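Local atomic coordinates of protocatechuate decarboxylase (Klebsiella pneumoniae, PDB entry 5O3M), a protein that decarboxylates 3,4-dihydroxybenzoic acid (protocatechuic acid) to catechol and, as a UbiD-family enzyme dependent on prenylated flavin, can also carboxylate catechols at the para position. Residues Asn417-Asp422 and Phe481-Pro486; Gln389-Gln394 and Val421-Asp426. All coordinates share one frame; numbering follows the deposited sequence.

Contact 1 of 2, residues Asn417-Asp422 and Phe481-Pro486; sequences NIILVD and FDCTVP. With 9JE (pentane-1,5-diol), chain H.
Ile-419 and Phe-481, then Leu-420 and Asp-482, pair as parallel beta-strand neighbours in the mixed sheet of the C-terminal domain, a buried contact whose far end opens into a loop beside bound pentane-1,5-diol. The ladder follows the usual parallel alternation: Phe-481 N gives its hydrogen to Ile-418 O at 2.8 Å, and Leu-420 N answers to Phe-481 O at 3.0 Å. The third rung is already bent, with Cys-483 N reaching Leu-420 O at an N-H...O angle of only 136°. On the face carrying Ile-419 and Phe-481, CG1 of Ile-419 lies obliquely against the ring at CD1, and helix 430-439 covers both side chains; the ring also packs on Phe-481 of a second subunit. Leu-420 and Asp-482 point to the other face.

How a strand turns into a loop without losing its neighbour is the lesson of the next residues. An Asx turn forms as Asp-482 OD1 accepts from Thr-484 N (2.9 Å), meeting it on the anti side and well out of the carboxylate plane, while Thr-484 OG1 takes the syn lone pair of the same oxygen at 2.6 Å. Two donors thus grip one carboxylate oxygen and fix the turn. With its hydroxyl so engaged, Thr-484 lays CG2 alongside CB of Leu-420, 3.8 Å away.

Beyond the turn a side chain takes over from the backbone. Asp-422 has CG beside its own N (chi1 -66°), which swings the carboxylate across Thr-484 at about a right angle; the syn lone pair of OD2 receives Val-485 N at 2.8 Å. One water accepts from Asp-422 N and donates to both Asp-422 OD2 and Cys-483 O, tying the diverging chains together.

Contact 2 of 2, residues Gln389-Gln394 and Val421-Asp426; sequences QVKKRQ and VDEDVD. With 9JE (pentane-1,5-diol), chain H.
Gln-389 and Val-421 are paired in parallel where two strands of a beta-alpha-beta unit, 385-390 and 417-422, reach their C-terminal ends, with helix 400-411 making the crossover between them. The backbone link is Val-390 N to Val-421 O, 2.8 Å and nearly straight. Past this point Asp-422 to Val-425 form a type I beta turn, and the side chain of Gln-389 runs out to meet it.

Its course illustrates how an amide can extend a sheet contact beyond the last strand pair. CB lies at van der Waals distance from Val-421 CG2. With chi1 at -169°, CG stands opposite the backbone N and comes within 3.3 Å of Asp-422 O, the carbonyl that opens the turn. CD comes to 3.9 Å from Glu-423 CA. At the tip, NE2 donates to Val-425 O at 2.8 Å; the acceptor lies close to the amide plane, although the N-H approach is bent (142°). The turn's two ends are therefore touched by one side chain, CG at the first residue and NE2 at the last.

Glu-423 makes the contact's other side. Its chain is bent at chi2 (-90°), folding the carboxylate back over the aliphatic part of Lys-391, whose CG lies 3.7 Å from Glu-423 CD; the two side chains cross obliquely, and the lysine nitrogen stays too far away for a salt bridge. A water accepts from Lys-392 N and lies within hydrogen-bonding distance of both Asp-422 OD1 and Glu-423 OE1. Lys-392 NZ itself turns elsewhere, to a salt bridge with Glu-398, and also reaches the 481-486 segment. The ligand's carbon chain rests against the acidic turn, near Asp-424, whose carboxylate is salt-bridged to Arg-440. C05 of the diol comes to 3.2 Å from Glu-423 OE2.

In the fold
Both contacts belong to one mixed sheet of the C-terminal domain, in which strand 417-422 runs between 385-390 and 475-482, all three parallel. Their centres lie about 9 Å apart, and Val-421 and Asp-422 are common to both. Along the chain, 389-394 comes first, then helix 400-411, the shared strand with its following turn, and finally 481-486. The two segments flanking the shared strand, 389-394 and 481-486, also meet directly: Lys-392 NZ probably hydrogen-bonds to Thr-484 OG1 and Val-485 O. The C-terminal ends of the three parallel strands, with the loops that follow them, thus border one pentane-1,5-diol site, completed by Arg-440 and Lys-490, the latter hydrogen-bonded to the diol.

Contact 1 of 2, residues Asn417-Asp422 and Phe481-Pro486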
ATOM      1  N   ASN A 417      16.419 -10.469   3.746  1.00 28.77           N
ATOM      2  CA  ASN A 417      16.149  -9.827   2.467  1.00 29.20           C
ATOM      3  C   ASN A 417      16.877 -10.550   1.341  1.00 31.99           C
ATOM      4  O   ASN A 417      17.923 -11.177   1.536  1.00 37.65           O
ATOM      5  CB  ASN A 417      16.572  -8.354   2.464  1.00 24.58           C
ATOM      6  CG  ASN A 417      15.908  -7.547   3.562  1.00 33.51           C
ATOM      7  OD1 ASN A 417      14.735  -7.751   3.871  1.00 31.91           O
ATOM      8  ND2 ASN A 417      16.662  -6.624   4.165  1.00 25.77           N
ATOM      9  N   ILE A 418      16.329 -10.401   0.140  1.00 32.28           N
ATOM     10  CA  ILE A 418      16.888 -10.973  -1.078  1.00 25.90           C
ATOM     11  C   ILE A 418      17.103  -9.848  -2.078  1.00 30.82           C
ATOM     12  O   ILE A 418      16.243  -8.975  -2.231  1.00 33.46           O
ATOM     13  CB  ILE A 418      15.940 -12.029  -1.675  1.00 27.40           C
ATOM     14  CG1 ILE A 418      15.652 -13.136  -0.664  1.00 27.42           C
ATOM     15  CG2 ILE A 418      16.483 -12.536  -3.005  1.00 26.36           C
ATOM     16  CD1 ILE A 418      16.852 -14.037  -0.372  1.00 26.15           C
ATOM     17  N   ILE A 419      18.238  -9.863  -2.764  1.00 34.28           N
ATOM     18  CA  ILE A 419      18.493  -8.940  -3.863  1.00 33.06           C
ATOM     19  C   ILE A 419      18.738  -9.767  -5.113  1.00 32.09           C
ATOM     20  O   ILE A 419      19.588 -10.671  -5.115  1.00 26.92           O
ATOM     21  CB  ILE A 419      19.669  -7.996  -3.580  1.00 31.40           C
ATOM     22  CG1 ILE A 419      19.412  -7.220  -2.279  1.00 24.31           C
ATOM     23  CG2 ILE A 419      19.859  -7.063  -4.741  1.00 24.64           C
ATOM     24  CD1 ILE A 419      20.605  -6.346  -1.856  1.00 24.57           C
ATOM     25  N   LEU A 420      17.965  -9.488  -6.153  1.00 33.38           N
ATOM     26  CA  LEU A 420      18.011 -10.227  -7.404  1.00 31.81           C
ATOM     27  C   LEU A 420      18.717  -9.380  -8.446  1.00 28.22           C
ATOM     28  O   LEU A 420      18.353  -8.214  -8.638  1.00 28.57           O
ATOM     29  CB  LEU A 420      16.600 -10.573  -7.888  1.00 28.87           C
ATOM     30  CG  LEU A 420      15.758 -11.338  -6.888  1.00 25.99           C
ATOM     31  CD1 LEU A 420      14.309 -11.314  -7.334  1.00 21.60           C
ATOM     32  CD2 LEU A 420      16.258 -12.765  -6.804  1.00 27.13           C
ATOM     33  N   VAL A 421      19.724  -9.963  -9.116  1.00 25.86           N
ATOM     34  CA  VAL A 421      20.463  -9.261 -10.157  1.00 23.83           C
ATOM     35  C   VAL A 421      20.728 -10.195 -11.332  1.00 24.91           C
ATOM     36  O   VAL A 421      20.673 -11.421 -11.215  1.00 24.28           O
ATOM     37  CB  VAL A 421      21.793  -8.665  -9.638  1.00 30.44           C
ATOM     38  CG1 VAL A 421      21.537  -7.693  -8.488  1.00 22.36           C
ATOM     39  CG2 VAL A 421      22.783  -9.785  -9.235  1.00 29.22           C
ATOM     40  N   ASP A 422      21.055  -9.586 -12.470  1.00 28.83           N
ATOM     41  CA  ASP A 422      21.341 -10.311 -13.702  1.00 24.77           C
ATOM     42  C   ASP A 422      22.804 -10.739 -13.766  1.00 25.53           C
ATOM     43  O   ASP A 422      23.614 -10.383 -12.912  1.00 29.01           O
ATOM     44  CB  ASP A 422      20.968  -9.446 -14.904  1.00 38.30           C
ATOM     45  CG  ASP A 422      19.491  -9.212 -14.985  1.00 33.78           C
ATOM     46  OD1 ASP A 422      18.788 -10.217 -15.184  1.00 30.43           O
ATOM     47  OD2 ASP A 422      19.049  -8.057 -14.803  1.00 33.88           O
ATOM     48  N   PHE A 481      14.159  -7.359  -3.254  1.00 28.05           N
ATOM     49  CA  PHE A 481      14.501  -6.229  -4.117  1.00 29.30           C
ATOM     50  C   PHE A 481      14.838  -6.817  -5.482  1.00 31.14           C
ATOM     51  O   PHE A 481      15.922  -7.384  -5.677  1.00 26.87           O
ATOM     52  CB  PHE A 481      15.684  -5.419  -3.592  1.00 28.73           C
ATOM     53  CG  PHE A 481      15.484  -4.803  -2.238  1.00 25.99           C
ATOM     54  CD1 PHE A 481      15.817  -5.501  -1.097  1.00 24.60           C
ATOM     55  CD2 PHE A 481      15.030  -3.504  -2.112  1.00 29.81           C
ATOM     56  CE1 PHE A 481      15.670  -4.924   0.176  1.00 30.60           C
ATOM     57  CE2 PHE A 481      14.857  -2.939  -0.871  1.00 27.23           C
ATOM     58  CZ  PHE A 481      15.205  -3.648   0.287  1.00 28.28           C
ATOM     59  N   ASP A 482      13.914  -6.687  -6.427  1.00 24.00           N
ATOM     60  CA  ASP A 482      14.124  -7.211  -7.770  1.00 23.18           C
ATOM     61  C   ASP A 482      14.852  -6.155  -8.599  1.00 32.91           C
ATOM     62  O   ASP A 482      14.243  -5.183  -9.059  1.00 27.76           O
ATOM     63  CB  ASP A 482      12.814  -7.600  -8.437  1.00 24.41           C
ATOM     64  CG  ASP A 482      13.031  -8.154  -9.849  1.00 35.27           C
ATOM     65  OD1 ASP A 482      14.216  -8.334 -10.258  1.00 34.03           O
ATOM     66  OD2 ASP A 482      12.021  -8.407 -10.543  1.00 32.27           O
ATOM     67  N   CYS A 483      16.150  -6.375  -8.828  1.00 23.43           N
ATOM     68  CA  CYS A 483      16.971  -5.512  -9.668  1.00 23.37           C
ATOM     69  C   CYS A 483      17.394  -6.213 -10.962  1.00 28.86           C
ATOM     70  O   CYS A 483      18.428  -5.887 -11.549  1.00 31.11           O
ATOM     71  CB  CYS A 483      18.182  -5.019  -8.870  1.00 30.06           C
ATOM     72  SG  CYS A 483      17.709  -4.326  -7.193  1.00 28.57           S
ATOM     73  N   THR A 484      16.606  -7.191 -11.417  1.00 27.22           N
ATOM     74  CA  THR A 484      16.776  -7.751 -12.753  1.00 26.07           C
ATOM     75  C   THR A 484      16.035  -6.878 -13.766  1.00 31.76           C
ATOM     76  O   THR A 484      14.974  -6.319 -13.471  1.00 34.91           O
ATOM     77  CB  THR A 484      16.278  -9.203 -12.808  1.00 24.03           C
ATOM     78  OG1 THR A 484      14.848  -9.247 -12.662  1.00 26.05           O
ATOM     79  CG2 THR A 484      16.917 -10.020 -11.662  1.00 20.60           C
ATOM     80  N   VAL A 485      16.628  -6.726 -14.942  1.00 27.55           N
ATOM     81  CA  VAL A 485      15.972  -5.982 -16.020  1.00 24.37           C
ATOM     82  C   VAL A 485      14.732  -6.754 -16.468  1.00 30.69           C
ATOM     83  O   VAL A 485      14.810  -7.982 -16.674  1.00 28.04           O
ATOM     84  CB  VAL A 485      16.945  -5.774 -17.195  1.00 28.35           C
ATOM     85  CG1 VAL A 485      16.252  -5.063 -18.346  1.00 27.87           C
ATOM     86  CG2 VAL A 485      18.216  -5.026 -16.745  1.00 25.59           C
ATOM     87  N   PRO A 486      13.564  -6.112 -16.600  1.00 33.13           N
ATOM     88  CA  PRO A 486      12.396  -6.809 -17.156  1.00 21.27           C
ATOM     89  C   PRO A 486      12.716  -7.405 -18.520  1.00 28.52           C
ATOM     90  O   PRO A 486      13.306  -6.749 -19.378  1.00 29.16           O
ATOM     91  CB  PRO A 486      11.337  -5.698 -17.260  1.00 25.24           C
ATOM     92  CG  PRO A 486      11.741  -4.677 -16.206  1.00 22.21           C
ATOM     93  CD  PRO A 486      13.262  -4.720 -16.219  1.00 28.83           C
TER
HETATM   94  C02 9JE H 602      20.947  -7.569 -18.185  1.00 38.46           C
HETATM   95  C03 9JE H 602      21.812  -8.723 -18.661  1.00 33.71           C
HETATM   96  C04 9JE H 602      22.602  -8.463 -19.937  1.00 33.57           C
HETATM   97  C05 9JE H 602      23.683  -9.571 -19.986  1.00 40.98           C
HETATM   98  C06 9JE H 602      24.468  -9.478 -21.289  1.00 40.27           C
HETATM   99  O01 9JE H 602      19.777  -7.665 -18.964  1.00 47.47           O
HETATM  100  O07 9JE H 602      24.331  -8.092 -21.674  1.00 51.87           O
HETATM  101  O   HOH W   1      20.464  -6.759 -12.935  1.00 28.67           O
HETATM  102  O   HOH W   2      16.985  -9.731 -17.130  1.00 29.61           O

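Contact 2 of 2, residues Gln389-Gln394 and Val421-Asp426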
ATOM      1  N   GLN A 389      22.157 -14.179  -8.310  1.00 35.54           N
ATOM      2  CA  GLN A 389      22.454 -13.772  -9.674  1.00 39.47           C
ATOM      3  C   GLN A 389      21.764 -14.726 -10.640  1.00 38.63           C
ATOM      4  O   GLN A 389      22.039 -15.935 -10.634  1.00 36.51           O
ATOM      5  CB  GLN A 389      23.958 -13.750  -9.915  1.00 35.43           C
ATOM      6  CG  GLN A 389      24.383 -13.085 -11.206  1.00 29.84           C
ATOM      7  CD  GLN A 389      25.825 -13.434 -11.549  1.00 35.20           C
ATOM      8  OE1 GLN A 389      26.168 -14.608 -11.635  1.00 34.34           O
ATOM      9  NE2 GLN A 389      26.678 -12.418 -11.709  1.00 26.92           N
ATOM     10  N   VAL A 390      20.877 -14.187 -11.473  1.00 27.69           N
ATOM     11  CA  VAL A 390      20.129 -15.035 -12.387  1.00 26.55           C
ATOM     12  C   VAL A 390      20.375 -14.581 -13.821  1.00 31.91           C
ATOM     13  O   VAL A 390      20.879 -13.485 -14.089  1.00 37.64           O
ATOM     14  CB  VAL A 390      18.621 -15.047 -12.058  1.00 31.57           C
ATOM     15  CG1 VAL A 390      18.405 -15.389 -10.580  1.00 29.69           C
ATOM     16  CG2 VAL A 390      17.987 -13.706 -12.376  1.00 27.39           C
ATOM     17  N   LYS A 391      20.022 -15.458 -14.755  1.00 35.21           N
ATOM     18  CA  LYS A 391      20.093 -15.159 -16.176  1.00 30.71           C
ATOM     19  C   LYS A 391      18.743 -15.457 -16.799  1.00 37.34           C
ATOM     20  O   LYS A 391      18.306 -16.613 -16.812  1.00 38.11           O
ATOM     21  CB  LYS A 391      21.171 -15.984 -16.874  1.00 29.00           C
ATOM     22  CG  LYS A 391      21.205 -15.748 -18.363  1.00 32.75           C
ATOM     23  CD  LYS A 391      22.341 -16.521 -19.018  1.00 34.06           C
ATOM     24  CE  LYS A 391      22.404 -16.171 -20.495  1.00 36.92           C
ATOM     25  NZ  LYS A 391      23.382 -17.004 -21.234  1.00 54.51           N
ATOM     26  N   LYS A 392      18.093 -14.427 -17.322  1.00 32.22           N
ATOM     27  CA  LYS A 392      16.868 -14.628 -18.076  1.00 33.22           C
ATOM     28  C   LYS A 392      17.248 -15.017 -19.498  1.00 31.32           C
ATOM     29  O   LYS A 392      17.902 -14.244 -20.200  1.00 42.39           O
ATOM     30  CB  LYS A 392      15.998 -13.372 -18.036  1.00 33.31           C
ATOM     31  CG  LYS A 392      15.568 -12.971 -16.627  1.00 33.36           C
ATOM     32  CD  LYS A 392      14.637 -11.753 -16.627  1.00 31.77           C
ATOM     33  CE  LYS A 392      14.289 -11.328 -15.186  1.00 24.90           C
ATOM     34  NZ  LYS A 392      13.686  -9.911 -15.131  1.00 23.78           N
ATOM     35  N   ARG A 393      16.856 -16.228 -19.905  1.00 36.44           N
ATOM     36  CA  ARG A 393      17.252 -16.833 -21.170  1.00 33.64           C
ATOM     37  C   ARG A 393      16.145 -16.843 -22.212  1.00 40.64           C
ATOM     38  O   ARG A 393      16.427 -17.105 -23.382  1.00 41.17           O
ATOM     39  CB  ARG A 393      17.714 -18.281 -20.932  1.00 30.71           C
ATOM     40  CG  ARG A 393      18.573 -18.447 -19.685  1.00 44.07           C
ATOM     41  CD  ARG A 393      18.427 -19.832 -19.081  1.00 43.23           C
ATOM     42  NE  ARG A 393      17.199 -19.957 -18.296  1.00 44.01           N
ATOM     43  CZ  ARG A 393      16.860 -21.055 -17.627  1.00 39.97           C
ATOM     44  NH1 ARG A 393      17.665 -22.112 -17.653  1.00 40.46           N
ATOM     45  NH2 ARG A 393      15.731 -21.100 -16.924  1.00 33.92           N
ATOM     46  N   GLN A 394      14.905 -16.575 -21.817  1.00 44.33           N
ATOM     47  CA  GLN A 394      13.732 -16.753 -22.660  1.00 37.72           C
ATOM     48  C   GLN A 394      12.557 -16.059 -21.972  1.00 36.77           C
ATOM     49  O   GLN A 394      12.604 -15.833 -20.757  1.00 37.20           O
ATOM     50  CB  GLN A 394      13.420 -18.239 -22.859  1.00 43.23           C
ATOM     51  CG  GLN A 394      12.918 -18.840 -21.549  1.00 47.92           C
ATOM     52  CD  GLN A 394      13.168 -20.319 -21.432  1.00 54.17           C
ATOM     53  OE1 GLN A 394      12.922 -21.072 -22.373  1.00 63.91           O
ATOM     54  NE2 GLN A 394      13.665 -20.752 -20.271  1.00 49.91           N
ATOM     55  N   VAL A 421      19.724  -9.963  -9.116  1.00 25.86           N
ATOM     56  CA  VAL A 421      20.463  -9.261 -10.157  1.00 23.83           C
ATOM     57  C   VAL A 421      20.728 -10.195 -11.332  1.00 24.91           C
ATOM     58  O   VAL A 421      20.673 -11.421 -11.215  1.00 24.28           O
ATOM     59  CB  VAL A 421      21.793  -8.665  -9.638  1.00 30.44           C
ATOM     60  CG1 VAL A 421      21.537  -7.693  -8.488  1.00 22.36           C
ATOM     61  CG2 VAL A 421      22.783  -9.785  -9.235  1.00 29.22           C
ATOM     62  N   ASP A 422      21.055  -9.586 -12.470  1.00 28.83           N
ATOM     63  CA  ASP A 422      21.341 -10.311 -13.702  1.00 24.77           C
ATOM     64  C   ASP A 422      22.804 -10.739 -13.766  1.00 25.53           C
ATOM     65  O   ASP A 422      23.614 -10.383 -12.912  1.00 29.01           O
ATOM     66  CB  ASP A 422      20.968  -9.446 -14.904  1.00 38.30           C
ATOM     67  CG  ASP A 422      19.491  -9.212 -14.985  1.00 33.78           C
ATOM     68  OD1 ASP A 422      18.788 -10.217 -15.184  1.00 30.43           O
ATOM     69  OD2 ASP A 422      19.049  -8.057 -14.803  1.00 33.88           O
ATOM     70  N   GLU A 423      23.152 -11.486 -14.820  1.00 27.20           N
ATOM     71  CA  GLU A 423      24.467 -12.103 -14.903  1.00 35.53           C
ATOM     72  C   GLU A 423      25.579 -11.110 -15.204  1.00 33.07           C
ATOM     73  O   GLU A 423      26.742 -11.507 -15.158  1.00 32.79           O
ATOM     74  CB  GLU A 423      24.486 -13.214 -15.957  1.00 33.04           C
ATOM     75  CG  GLU A 423      24.422 -12.721 -17.396  1.00 35.94           C
ATOM     76  CD  GLU A 423      22.993 -12.590 -17.929  1.00 39.92           C
ATOM     77  OE1 GLU A 423      22.031 -12.494 -17.132  1.00 38.92           O
ATOM     78  OE2 GLU A 423      22.840 -12.579 -19.167  1.00 43.81           O
ATOM     79  N   ASP A 424      25.268  -9.840 -15.488  1.00 32.25           N
ATOM     80  CA  ASP A 424      26.297  -8.829 -15.720  1.00 27.13           C
ATOM     81  C   ASP A 424      26.554  -7.958 -14.491  1.00 26.40           C
ATOM     82  O   ASP A 424      27.161  -6.889 -14.607  1.00 32.68           O
ATOM     83  CB  ASP A 424      25.937  -7.948 -16.928  1.00 32.19           C
ATOM     84  CG  ASP A 424      24.614  -7.207 -16.740  1.00 33.06           C
ATOM     85  OD1 ASP A 424      23.892  -7.519 -15.764  1.00 32.16           O
ATOM     86  OD2 ASP A 424      24.298  -6.310 -17.556  1.00 35.43           O
ATOM     87  N   VAL A 425      26.090  -8.380 -13.320  1.00 30.48           N
ATOM     88  CA  VAL A 425      26.320  -7.660 -12.072  1.00 29.59           C
ATOM     89  C   VAL A 425      27.181  -8.540 -11.184  1.00 29.07           C
ATOM     90  O   VAL A 425      26.875  -9.721 -10.990  1.00 28.19           O
ATOM     91  CB  VAL A 425      25.007  -7.302 -11.348  1.00 31.20           C
ATOM     92  CG1 VAL A 425      25.323  -6.505 -10.075  1.00 28.01           C
ATOM     93  CG2 VAL A 425      24.029  -6.529 -12.262  1.00 29.03           C
ATOM     94  N   ASP A 426      28.240  -7.967 -10.629  1.00 31.08           N
ATOM     95  CA  ASP A 426      29.162  -8.731  -9.787  1.00 31.10           C
ATOM     96  C   ASP A 426      28.591  -8.803  -8.371  1.00 28.21           C
ATOM     97  O   ASP A 426      28.635  -7.821  -7.619  1.00 28.25           O
ATOM     98  CB  ASP A 426      30.547  -8.085  -9.799  1.00 26.54           C
ATOM     99  CG  ASP A 426      31.565  -8.860  -8.942  1.00 35.03           C
ATOM    100  OD1 ASP A 426      32.764  -8.507  -8.977  1.00 36.36           O
ATOM    101  OD2 ASP A 426      31.173  -9.830  -8.257  1.00 35.69           O
TER
HETATM  102  C02 9JE H 602      20.947  -7.569 -18.185  1.00 38.46           C
HETATM  103  C03 9JE H 602      21.812  -8.723 -18.661  1.00 33.71           C
HETATM  104  C04 9JE H 602      22.602  -8.463 -19.937  1.00 33.57           C
HETATM  105  C05 9JE H 602      23.683  -9.571 -19.986  1.00 40.98           C
HETATM  106  C06 9JE H 602      24.468  -9.478 -21.289  1.00 40.27           C
HETATM  107  O01 9JE H 602      19.777  -7.665 -18.964  1.00 47.47           O
HETATM  108  O07 9JE H 602      24.331  -8.092 -21.674  1.00 51.87           O
HETATM  109  O   HOH W   3      19.237 -11.972 -17.187  1.00 29.17           O
HETATM  110  O   HOH W   4      20.417 -12.159 -20.487  1.00 35.45           O